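PDB 3QVE: HMG box-containing protein 1 from Homo sapiens, which represses transcription by binding the promoters of target genes, with roles in control of the cell cycle and the Wnt pathway. Local coordinates for residues L59-H64 with L75-D80. Sequence-based numbering, arbitrary orientation.
Sequences LKLLSH and LKLTFD. With EDO (1,2-ethanediol), chain G; SO4 (sulfate ion), chain D; EDO (1,2-ethanediol), chain I; EDO (1,2-ethanediol), chain N.
Lys60 and Asp80 form an antiparallel hydrogen-bonded pair in the hairpin of strands 59-69 and 72-80 of the AXH domain, and a classic beta bulge then sets Leu62 and Ser63 together against Thr78. Leu62 N gives Thr78 O a nearly straight bond of 2.9 Å (170°), while Thr78 N returns one to Ser63 O at 3.1 Å. At the bulge the Leu62 side chain points toward the partner strand, and its CD1 packs 3.9 Å from Asp80 CB. Asp80 OD1 accepts a hydrogen bond from Gly82 N, just beyond the strand.

Leu61, Leu77 and Phe79 share the buried face. Leu61 CG stands anti to the backbone N (chi1 179°), and from there CD1 reaches over one face of the Phe79 ring, 3.9 Å from CE1; leucine's branched end lets this one methyl also touch Leu77 CB. Val91 and Phe99 extend the apolar cluster. At this face's exposed margin, His64 packs CB on Leu77, while its ring leads away and NE2 donates to O1 of a sulfate, probably from the crystallisation liquor (3.1 Å, 160°).

On the opposite face, Ser63 OG packs 3.4 Å from Thr78 CB and hydrogen-bonds an ethanediol, probably also from the liquor; Thr78 OG1 pairs with Thr90 OG1. Lys60, Ser63, Thr78 and Asp80 thus make one face polar against the apolar other, and the bulge shifts the register by one while backbone hydrogen bonds continue.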
# COMPACT_ATOMS: atom_id res chain seq x y z
N LEU A 59 -1.56 -4.08 6.90
CA LEU A 59 -1.65 -2.63 7.11
C LEU A 59 -3.14 -2.23 7.10
O LEU A 59 -3.83 -2.42 6.11
CB LEU A 59 -0.90 -1.90 6.00
CG LEU A 59 0.64 -2.03 6.07
CD1 LEU A 59 1.26 -1.48 4.80
CD2 LEU A 59 1.19 -1.34 7.30
N LYS A 60 -3.62 -1.76 8.24
CA LYS A 60 -5.00 -1.37 8.37
C LYS A 60 -5.19 0.06 7.85
O LYS A 60 -4.55 0.98 8.33
CB LYS A 60 -5.43 -1.47 9.82
CG LYS A 60 -6.91 -1.19 10.08
CD LYS A 60 -7.16 -1.34 11.61
CE LYS A 60 -8.58 -1.07 11.99
NZ LYS A 60 -8.82 -1.30 13.44
N LEU A 61 -6.05 0.24 6.88
CA LEU A 61 -6.32 1.58 6.34
C LEU A 61 -7.11 2.38 7.34
O LEU A 61 -8.15 1.92 7.81
CB LEU A 61 -7.14 1.47 5.05
CG LEU A 61 -7.55 2.76 4.35
CD1 LEU A 61 -6.29 3.43 3.82
CD2 LEU A 61 -8.55 2.45 3.23
N LEU A 62 -6.62 3.57 7.65
CA LEU A 62 -7.26 4.45 8.59
C LEU A 62 -7.92 5.65 7.89
O LEU A 62 -8.88 6.23 8.42
CB LEU A 62 -6.24 5.01 9.60
CG LEU A 62 -5.55 4.04 10.57
CD1 LEU A 62 -4.73 4.85 11.62
CD2 LEU A 62 -6.53 3.08 11.25
N SER A 63 -7.35 6.09 6.79
CA SER A 63 -7.80 7.31 6.14
C SER A 63 -7.38 7.38 4.70
O SER A 63 -6.38 6.74 4.30
CB SER A 63 -7.32 8.56 6.88
OG SER A 63 -5.96 8.79 6.67
N HIS A 64 -8.14 8.13 3.89
CA HIS A 64 -7.81 8.28 2.47
C HIS A 64 -8.29 9.59 1.92
O HIS A 64 -9.26 10.14 2.40
CB HIS A 64 -8.43 7.13 1.64
CG HIS A 64 -9.93 7.01 1.78
ND1 HIS A 64 -10.82 7.73 0.99
CD2 HIS A 64 -10.70 6.25 2.60
CE1 HIS A 64 -12.06 7.44 1.36
NE2 HIS A 64 -12.02 6.54 2.32
N LEU A 75 -3.84 8.94 -4.90
CA LEU A 75 -4.44 8.68 -3.60
C LEU A 75 -3.35 8.95 -2.58
O LEU A 75 -2.14 8.78 -2.86
CB LEU A 75 -4.90 7.21 -3.48
CG LEU A 75 -6.02 6.69 -4.39
CD1 LEU A 75 -6.06 5.15 -4.41
CD2 LEU A 75 -7.32 7.28 -3.95
N LYS A 76 -3.77 9.39 -1.40
CA LYS A 76 -2.93 9.49 -0.24
C LYS A 76 -3.65 8.77 0.86
O LYS A 76 -4.80 9.08 1.16
CB LYS A 76 -2.67 10.94 0.11
CG LYS A 76 -1.68 11.59 -0.88
CD LYS A 76 -1.38 13.07 -0.60
CE LYS A 76 -0.42 13.24 0.52
NZ LYS A 76 -0.28 14.67 0.96
N LEU A 77 -2.96 7.79 1.42
CA LEU A 77 -3.56 6.82 2.36
C LEU A 77 -2.73 6.70 3.59
O LEU A 77 -1.51 6.70 3.49
CB LEU A 77 -3.59 5.43 1.71
CG LEU A 77 -4.16 5.28 0.32
CD1 LEU A 77 -3.92 3.84 -0.25
CD2 LEU A 77 -5.70 5.67 0.39
N THR A 78 -3.37 6.49 4.74
CA THR A 78 -2.60 6.29 5.98
C THR A 78 -2.98 4.96 6.55
O THR A 78 -4.15 4.61 6.66
CB THR A 78 -2.84 7.42 7.02
OG1 THR A 78 -2.28 8.62 6.49
CG2 THR A 78 -2.14 7.11 8.39
N PHE A 79 -1.95 4.20 6.90
CA PHE A 79 -2.08 2.81 7.33
C PHE A 79 -1.49 2.61 8.73
O PHE A 79 -0.52 3.26 9.10
CB PHE A 79 -1.27 1.90 6.41
CG PHE A 79 -1.86 1.73 5.05
CD1 PHE A 79 -2.93 0.89 4.84
CD2 PHE A 79 -1.26 2.32 3.95
CE1 PHE A 79 -3.46 0.70 3.57
CE2 PHE A 79 -1.79 2.14 2.68
CZ PHE A 79 -2.88 1.34 2.50
N ASP A 80 -2.06 1.66 9.47
CA ASP A 80 -1.62 1.26 10.80
C ASP A 80 -1.10 -0.18 10.79
O ASP A 80 -1.89 -1.11 10.50
CB ASP A 80 -2.80 1.41 11.74
CG ASP A 80 -2.45 1.15 13.21
OD1 ASP A 80 -1.33 0.74 13.44
OD2 ASP A 80 -3.29 1.38 14.10
C1 EDO G . -4.66 10.21 4.32
O1 EDO G . -5.19 11.02 5.39
C2 EDO G . -3.18 10.59 4.25
O2 EDO G . -2.95 12.03 4.20
S SO4 D . -14.92 4.50 3.70
O1 SO4 D . -14.80 5.94 3.59
O2 SO4 D . -15.29 4.04 5.02
O3 SO4 D . -15.73 3.93 2.63
O4 SO4 D . -13.61 3.97 3.48
C1 EDO I . -2.72 -5.83 11.47
O1 EDO I . -2.20 -5.79 12.80
C2 EDO I . -3.64 -4.64 11.29
O2 EDO I . -2.97 -3.49 11.83
C1 EDO N . 2.18 16.18 3.46
O1 EDO N . 1.82 15.33 2.37
C2 EDO N . 3.67 16.43 3.49
O2 EDO N . 4.11 16.75 2.16